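Local coordinates for monosaccharide ABC transporter substrate-binding protein, CUT2 family (Bradyrhizobium sp., PDB 4YHS) that probably binds a monosaccharide or related small solute and delivers it to an ABC importer of the CUT2 sugar-uptake family, at residues Y49-A55 / D308-R312; K57-V63 / G88-N92; L175-A181 / A210-I216. One frame throughout, in Å; residues are numbered along the deposited sequence.

Interaction 1. Residues Y49-A55 / D308-R312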
# COMPACT_ATOMS: atom_id res chain seq x y z
N TYR A 49 -13.85 -1.00 -10.18
CA TYR A 49 -13.41 -2.38 -10.31
C TYR A 49 -14.56 -3.28 -9.91
O TYR A 49 -15.11 -3.15 -8.81
CB TYR A 49 -12.19 -2.70 -9.44
CG TYR A 49 -11.64 -4.06 -9.80
CD1 TYR A 49 -12.16 -5.21 -9.24
CD2 TYR A 49 -10.67 -4.19 -10.76
CE1 TYR A 49 -11.71 -6.46 -9.62
CE2 TYR A 49 -10.20 -5.43 -11.15
CZ TYR A 49 -10.71 -6.56 -10.58
OH TYR A 49 -10.24 -7.80 -10.99
N VAL A 50 -14.94 -4.17 -10.82
CA VAL A 50 -15.99 -5.15 -10.60
C VAL A 50 -15.46 -6.57 -10.71
O VAL A 50 -15.05 -6.99 -11.80
CB VAL A 50 -17.14 -4.95 -11.60
CG1 VAL A 50 -18.26 -5.91 -11.29
CG2 VAL A 50 -17.64 -3.52 -11.54
N PRO A 51 -15.48 -7.33 -9.62
CA PRO A 51 -15.02 -8.72 -9.72
C PRO A 51 -16.12 -9.64 -10.22
O PRO A 51 -17.29 -9.21 -10.42
CB PRO A 51 -14.64 -9.04 -8.28
CG PRO A 51 -15.68 -8.32 -7.48
CD PRO A 51 -15.95 -7.03 -8.25
N LEU A 52 -15.75 -10.90 -10.47
CA LEU A 52 -16.71 -11.94 -10.79
C LEU A 52 -17.60 -12.24 -9.60
O LEU A 52 -17.18 -12.07 -8.45
CB LEU A 52 -16.01 -13.22 -11.24
CG LEU A 52 -15.14 -13.15 -12.50
CD1 LEU A 52 -14.37 -14.46 -12.67
CD2 LEU A 52 -15.96 -12.84 -13.75
N GLU A 53 -18.83 -12.70 -9.88
CA GLU A 53 -19.71 -13.19 -8.83
C GLU A 53 -19.21 -14.49 -8.21
O GLU A 53 -19.22 -14.64 -6.98
CB GLU A 53 -21.14 -13.36 -9.37
CG GLU A 53 -21.88 -12.04 -9.51
CD GLU A 53 -21.94 -11.27 -8.20
OE1 GLU A 53 -22.68 -11.70 -7.29
OE2 GLU A 53 -21.22 -10.25 -8.05
N LYS A 54 -18.77 -15.41 -9.06
CA LYS A 54 -18.28 -16.72 -8.63
C LYS A 54 -17.27 -17.27 -9.63
O LYS A 54 -17.34 -16.94 -10.82
CB LYS A 54 -19.43 -17.73 -8.50
CG LYS A 54 -20.15 -17.74 -7.15
CD LYS A 54 -19.25 -18.25 -6.03
CE LYS A 54 -20.01 -18.36 -4.72
NZ LYS A 54 -19.15 -18.96 -3.66
N ALA A 55 -16.36 -18.12 -9.16
CA ALA A 55 -15.56 -18.94 -10.05
C ALA A 55 -16.40 -20.10 -10.56
O ALA A 55 -17.37 -20.50 -9.91
CB ALA A 55 -14.33 -19.46 -9.34
N ASP A 308 -9.19 -12.11 -8.00
CA ASP A 308 -10.16 -11.97 -9.09
C ASP A 308 -9.50 -12.01 -10.46
O ASP A 308 -9.97 -12.69 -11.38
CB ASP A 308 -10.95 -10.67 -8.96
CG ASP A 308 -12.08 -10.58 -9.99
OD1 ASP A 308 -12.92 -11.48 -10.00
OD2 ASP A 308 -12.12 -9.61 -10.79
N GLN A 309 -8.39 -11.28 -10.60
CA GLN A 309 -7.62 -11.31 -11.82
C GLN A 309 -7.20 -12.76 -12.20
O GLN A 309 -7.33 -13.18 -13.36
CB GLN A 309 -6.38 -10.43 -11.67
CG GLN A 309 -6.60 -8.92 -11.86
CD GLN A 309 -5.38 -8.14 -11.45
OE1 GLN A 309 -4.65 -8.57 -10.55
NE2 GLN A 309 -5.13 -7.03 -12.12
N ALA A 310 -6.65 -13.49 -11.24
CA ALA A 310 -6.19 -14.85 -11.50
C ALA A 310 -7.32 -15.70 -12.04
O ALA A 310 -7.16 -16.41 -13.02
CB ALA A 310 -5.62 -15.49 -10.26
N VAL A 311 -8.47 -15.62 -11.38
CA VAL A 311 -9.63 -16.44 -11.76
C VAL A 311 -10.09 -16.05 -13.18
O VAL A 311 -10.31 -16.92 -14.02
CB VAL A 311 -10.76 -16.28 -10.72
CG1 VAL A 311 -12.06 -16.97 -11.19
CG2 VAL A 311 -10.29 -16.87 -9.35
N ARG A 312 -10.16 -14.76 -13.45
CA ARG A 312 -10.62 -14.30 -14.78
C ARG A 312 -9.69 -14.84 -15.89
O ARG A 312 -10.17 -15.31 -16.93
CB ARG A 312 -10.68 -12.77 -14.84
CG ARG A 312 -11.85 -12.15 -14.08
CD ARG A 312 -11.73 -10.61 -13.96
NE ARG A 312 -12.96 -10.04 -13.42
CZ ARG A 312 -14.08 -9.88 -14.12
NH1 ARG A 312 -14.13 -10.24 -15.41
NH2 ARG A 312 -15.17 -9.36 -13.54

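Interaction 2. Residues K57-V63 / G88-N92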
# COMPACT_ATOMS: atom_id res chain seq x y z
N LYS A 57 -15.07 -23.06 -11.12
CA LYS A 57 -14.52 -24.27 -10.56
C LYS A 57 -13.59 -23.88 -9.45
O LYS A 57 -13.22 -22.71 -9.37
CB LYS A 57 -13.80 -25.11 -11.62
CG LYS A 57 -12.53 -24.51 -12.21
CD LYS A 57 -11.72 -25.61 -12.93
CE LYS A 57 -10.62 -26.20 -12.03
NZ LYS A 57 -9.75 -27.23 -12.69
N PRO A 58 -13.23 -24.83 -8.58
CA PRO A 58 -12.38 -24.49 -7.43
C PRO A 58 -10.91 -24.40 -7.83
O PRO A 58 -10.07 -25.23 -7.44
CB PRO A 58 -12.64 -25.63 -6.44
CG PRO A 58 -13.66 -26.54 -7.09
CD PRO A 58 -13.65 -26.24 -8.54
N TRP A 59 -10.59 -23.36 -8.60
CA TRP A 59 -9.21 -23.12 -9.01
C TRP A 59 -8.27 -23.17 -7.81
O TRP A 59 -8.62 -22.73 -6.72
CB TRP A 59 -9.08 -21.76 -9.70
CG TRP A 59 -9.96 -21.62 -10.91
CD1 TRP A 59 -11.11 -20.90 -11.02
CD2 TRP A 59 -9.75 -22.25 -12.17
NE1 TRP A 59 -11.64 -21.03 -12.28
CE2 TRP A 59 -10.83 -21.87 -13.01
CE3 TRP A 59 -8.78 -23.11 -12.67
CZ2 TRP A 59 -10.93 -22.29 -14.32
CZ3 TRP A 59 -8.88 -23.54 -13.97
CH2 TRP A 59 -9.95 -23.13 -14.79
N LYS A 60 -7.10 -23.76 -8.00
CA LYS A 60 -6.03 -23.71 -7.00
C LYS A 60 -5.09 -22.52 -7.22
O LYS A 60 -4.50 -22.40 -8.29
CB LYS A 60 -5.21 -24.99 -7.03
CG LYS A 60 -5.93 -26.22 -6.47
CD LYS A 60 -4.96 -27.42 -6.29
CE LYS A 60 -3.79 -27.17 -5.32
NZ LYS A 60 -4.10 -27.50 -3.90
N LEU A 61 -4.95 -21.68 -6.20
CA LEU A 61 -4.12 -20.48 -6.29
C LEU A 61 -2.99 -20.58 -5.29
O LEU A 61 -3.25 -20.66 -4.09
CB LEU A 61 -4.91 -19.20 -6.00
CG LEU A 61 -6.18 -18.95 -6.83
CD1 LEU A 61 -6.81 -17.63 -6.44
CD2 LEU A 61 -5.89 -19.02 -8.31
N CYS A 62 -1.76 -20.57 -5.78
CA CYS A 62 -0.60 -20.49 -4.89
C CYS A 62 -0.34 -19.02 -4.63
O CYS A 62 -0.25 -18.23 -5.58
CB CYS A 62 0.62 -21.18 -5.51
SG CYS A 62 2.14 -20.84 -4.59
N VAL A 63 -0.25 -18.64 -3.35
CA VAL A 63 -0.00 -17.24 -3.00
C VAL A 63 1.29 -17.19 -2.19
O VAL A 63 1.40 -17.82 -1.14
CB VAL A 63 -1.17 -16.61 -2.19
CG1 VAL A 63 -0.93 -15.10 -2.01
CG2 VAL A 63 -2.48 -16.85 -2.92
N GLY A 88 -15.16 -18.93 -4.26
CA GLY A 88 -15.20 -20.39 -4.24
C GLY A 88 -13.94 -21.09 -4.72
O GLY A 88 -14.00 -22.18 -5.29
N VAL A 89 -12.77 -20.49 -4.47
CA VAL A 89 -11.53 -21.08 -4.98
C VAL A 89 -10.65 -21.45 -3.79
O VAL A 89 -10.95 -21.06 -2.66
CB VAL A 89 -10.80 -20.13 -5.97
CG1 VAL A 89 -11.66 -19.93 -7.22
CG2 VAL A 89 -10.43 -18.80 -5.31
N LYS A 90 -9.61 -22.23 -4.05
CA LYS A 90 -8.72 -22.77 -3.02
C LYS A 90 -7.40 -22.06 -3.02
O LYS A 90 -6.62 -22.19 -3.96
CB LYS A 90 -8.46 -24.27 -3.22
CG LYS A 90 -9.69 -25.17 -3.34
CD LYS A 90 -9.27 -26.66 -3.43
CE LYS A 90 -9.99 -27.43 -4.55
NZ LYS A 90 -9.38 -27.24 -5.92
N MSE A 91 -7.14 -21.34 -1.94
CA MSE A 91 -5.88 -20.63 -1.76
C MSE A 91 -4.93 -21.49 -0.95
O MSE A 91 -5.34 -22.14 -0.00
CB MSE A 91 -6.12 -19.29 -1.05
CG MSE A 91 -4.85 -18.72 -0.37
SE MSE A 91 -5.25 -17.27 0.80
CE MSE A 91 -5.73 -18.39 2.32
N ASN A 92 -3.66 -21.50 -1.34
CA ASN A 92 -2.59 -22.12 -0.55
C ASN A 92 -1.55 -21.02 -0.40
O ASN A 92 -0.88 -20.67 -1.37
CB ASN A 92 -2.04 -23.38 -1.26
CG ASN A 92 -0.60 -23.69 -0.90
OD1 ASN A 92 -0.22 -23.71 0.28
ND2 ASN A 92 0.22 -23.94 -1.92
O HOH W 1 -4.46 -24.24 -3.74

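Interaction 3. Residues L175-A181 / A210-I216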
# COMPACT_ATOMS: atom_id res chain seq x y z
N LEU A 175 -2.73 18.78 1.82
CA LEU A 175 -2.23 19.97 2.52
C LEU A 175 -2.30 21.21 1.64
O LEU A 175 -2.70 22.28 2.08
CB LEU A 175 -0.81 19.75 3.01
CG LEU A 175 -0.67 18.78 4.18
CD1 LEU A 175 0.77 18.60 4.49
CD2 LEU A 175 -1.42 19.30 5.43
N ALA A 176 -1.89 21.07 0.38
CA ALA A 176 -1.88 22.22 -0.51
C ALA A 176 -3.28 22.85 -0.68
O ALA A 176 -3.39 24.06 -0.82
CB ALA A 176 -1.31 21.80 -1.86
N LYS A 177 -4.33 22.03 -0.66
CA LYS A 177 -5.69 22.54 -0.78
C LYS A 177 -6.07 23.39 0.44
O LYS A 177 -6.76 24.40 0.31
CB LYS A 177 -6.70 21.39 -0.94
CG LYS A 177 -6.78 20.77 -2.35
CD LYS A 177 -7.48 19.43 -2.29
CE LYS A 177 -7.98 18.97 -3.64
NZ LYS A 177 -7.05 18.00 -4.29
N LYS A 178 -5.61 22.96 1.61
CA LYS A 178 -5.84 23.70 2.85
C LYS A 178 -5.06 25.02 2.91
O LYS A 178 -5.42 25.93 3.67
CB LYS A 178 -5.48 22.83 4.07
CG LYS A 178 -6.36 21.59 4.18
CD LYS A 178 -5.80 20.50 5.10
CE LYS A 178 -5.98 20.83 6.56
NZ LYS A 178 -7.40 20.68 7.00
N HIS A 179 -4.00 25.12 2.12
CA HIS A 179 -3.12 26.28 2.17
C HIS A 179 -2.72 26.77 0.78
O HIS A 179 -1.54 26.74 0.40
CB HIS A 179 -1.89 25.94 3.01
CG HIS A 179 -2.24 25.53 4.41
ND1 HIS A 179 -2.57 26.45 5.39
CD2 HIS A 179 -2.32 24.31 4.98
CE1 HIS A 179 -2.84 25.80 6.51
NE2 HIS A 179 -2.70 24.51 6.29
N PRO A 180 -3.71 27.26 0.02
CA PRO A 180 -3.49 27.65 -1.37
C PRO A 180 -2.57 28.86 -1.51
O PRO A 180 -2.32 29.60 -0.54
CB PRO A 180 -4.90 27.98 -1.87
CG PRO A 180 -5.70 28.25 -0.66
CD PRO A 180 -5.12 27.40 0.42
N ALA A 181 -2.09 29.05 -2.73
CA ALA A 181 -1.27 30.20 -3.06
C ALA A 181 -1.99 31.48 -2.66
O ALA A 181 -3.20 31.62 -2.88
CB ALA A 181 -0.95 30.20 -4.53
N ALA A 210 3.38 17.80 -5.50
CA ALA A 210 1.99 18.16 -5.19
C ALA A 210 1.84 19.46 -4.38
O ALA A 210 0.82 20.14 -4.53
CB ALA A 210 1.28 16.99 -4.45
N VAL A 211 2.84 19.85 -3.59
CA VAL A 211 2.74 21.08 -2.78
C VAL A 211 3.30 22.30 -3.50
O VAL A 211 3.15 23.43 -3.04
CB VAL A 211 3.47 20.94 -1.42
CG1 VAL A 211 2.84 19.80 -0.61
CG2 VAL A 211 4.97 20.76 -1.60
N LYS A 212 3.91 22.08 -4.64
CA LYS A 212 4.49 23.16 -5.42
C LYS A 212 3.39 24.14 -5.81
O LYS A 212 2.29 23.74 -6.18
CB LYS A 212 5.18 22.58 -6.65
CG LYS A 212 6.13 23.52 -7.37
CD LYS A 212 7.23 22.76 -8.19
CE LYS A 212 6.99 21.25 -8.45
NZ LYS A 212 5.74 20.89 -9.22
N GLY A 213 3.69 25.43 -5.67
CA GLY A 213 2.75 26.48 -6.04
C GLY A 213 1.69 26.77 -5.00
O GLY A 213 0.69 27.43 -5.31
N SER A 214 1.87 26.29 -3.77
CA SER A 214 0.94 26.58 -2.68
C SER A 214 1.64 27.40 -1.62
O SER A 214 2.83 27.70 -1.77
CB SER A 214 0.39 25.28 -2.08
OG SER A 214 1.38 24.62 -1.31
N ALA A 215 0.93 27.76 -0.55
CA ALA A 215 1.55 28.51 0.56
C ALA A 215 2.37 27.61 1.51
O ALA A 215 2.95 28.09 2.50
CB ALA A 215 0.47 29.29 1.34
N ILE A 216 2.46 26.32 1.18
CA ILE A 216 3.28 25.39 1.95
C ILE A 216 4.75 25.62 1.68
O ILE A 216 5.19 25.68 0.52
CB ILE A 216 2.95 23.92 1.60
CG1 ILE A 216 1.51 23.56 2.04
CG2 ILE A 216 3.95 22.98 2.25
CD1 ILE A 216 0.96 22.38 1.29
O HOH W 2 -2.57 26.91 -4.66

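Interaction 1. Residues Y49-A55 / D308-R312
The guanidinium of Arg312 carries Leu52 on one face, where CD2 of Leu52 lies 3.5 Å from CZ of Arg312, offset toward the rim. At its edge, in plane, are OD2 of Asp308 and CA of Pro51. The ring of Tyr49 meets OD2 of Asp308 at its edge, and ring and carboxylate planes stand 84° apart. OH of Tyr49 donates to OD2 of Asp308 at 2.6 Å, and OD2 accepts with its anti lone pair. On the syn side of the same oxygen, NE of Arg312 completes a salt bridge of 2.8 Å to OD2 of Asp308. The other oxygen takes the backbone: N of Leu52 donates to OD1 of Asp308 at 2.9 Å in a nearly straight bond, also on the syn side. Both syn-side donors are tilted from the carboxylate plane, by 32°. CB of Pro51 packs against the carboxylate carbon. Chi1 of -173° swings the carboxylate of Asp308 away from its own backbone N and out to the loop. NH2 of Arg312 adds a weak bond of 2.9 Å to O of Val50, and its NH1 hydrogen-bonds to O of Asp318. CG1 of Val311 touches both CD1 of Leu52 and CB of Ala55. Three donors thus grip the buried carboxylate of Asp308, two of them on OD2. The arginine probably balances its charge, and the tyrosine and Leu52 amide fix its rotation.

Interaction 2. Residues K57-V63 / G88-N92
Lys90 curls back over Pro58 and places its ammonium on the carbonyl there. The chain bends at chi3 and chi4 (chi4 81°), and NZ of Lys90 donates to O of Pro58 at 2.6 Å, in the carbonyl plane. Lys60 lies on the same face of the sheet and bends as well; CG of Lys60 meets NZ of Lys90 at 3.6 Å, while the two ammonium groups stay apart. A water takes a weak bond from Lys60 NZ and donates to Lys90 O.

Val89, just before strand 90-95, packs with both methyls. Its CG1, anti to the carbonyl carbon, meets the edge of the Trp59 indole in plane, 4.0 Å from CD1 of Trp59. Its CG2 touches CD1 of Leu61. One face of that indole holds CG of Lys57 over its centre, and its NE1 hydrogen-bonds to OE2 of Glu315. Farther on, CG2 of Val63 packs on CG of the selenomethionine at Met91.

Four backbone hydrogen bonds join the parallel strands; the first runs from Lys90 N to Trp59 O and the last from Val63 N to Asn92 O. Cys62 is held by a disulfide to Cys112. Gly88, with positive phi, closes helix 71-87 in a Schellman motif. Strand 60-65, this helix and strand 90-95 form a beta-alpha-beta unit, as in the alpha/beta lobes of periplasmic binding proteins.

Interaction 3. Residues L175-A181 / A210-I216
CD1 of Ile216 rests on the backbone of the last turn of helix 164-178. That methyl lies 3.3 Å from N of Ala176 and 3.6 Å from CB of Leu175. With CG1 anti to the carbonyl carbon and chi2 extended at 158°, the Ile216 side chain reaches across to the helix.

Ala176 turns its own methyl to the other segment. CB of Ala176 sits among CD1 of Ile216, CB of Ser214 and O of Ala210. Its small size probably allows the close approach of the backbones.

CB of Ser214 lies against the helix end, 3.5 Å from O of His179. Its hydroxyl is turned into its own loop. Chi1 of 72° places OG between the backbone N and the carbonyl carbon. From there OG donates to O of Val211 at 2.7 Å and accepts from N of Ile216, which makes an ST turn. The same carbonyl takes N of Ser214, closing the type II turn from Val211 to Ser214. Replacing Ser214 with an alanine would probably leave the Ile216 amide without its hydroxyl acceptor and Val211 O without one of its two donors, freeing the loop to shift.

The one direct hydrogen bond between the segments runs from N of Ala215 to O of His179, at 2.8 Å. CB of Ala215 rests against O of Pro180. Beyond the helix, CB of Ala181 meets O of Gly213, and a water accepts from Ala181 N and donates weakly to Gly213 O.

The contact joins the C-terminal ends of helices 164-178 and 198-211 where the chain turns into strand 216-218. NE2 of His179 hydrogen-bonds to OH of Tyr247 in strand 247-250, and its side chain touches Val186 of strand 186-191. Ile216 also touches Val188 of that strand.

Interactions 1 and 2 are neighbours, with centres 12 Å apart, and their side chains touch. CB of Ala55 lies 3.4 Å from CG1 of Val89, and CB of Ala310 lies 4.0 Å from CD2 of Leu61. Helix 299-314 thus faces both the loop 49-55 and strand 60-65. Interaction 3 is remote: its centre is 40 Å from that of interaction 1 and 47 Å from that of interaction 2. It leads into strand 216-218, an outermost strand of the four-stranded parallel sheet, whereas interaction 2 belongs to the larger mixed sheet. Interactions 2 and 3 lie on opposite sides of the chain's centre, consistent with the two lobes of a periplasmic binding protein, which in this family usually hold the ligand between them.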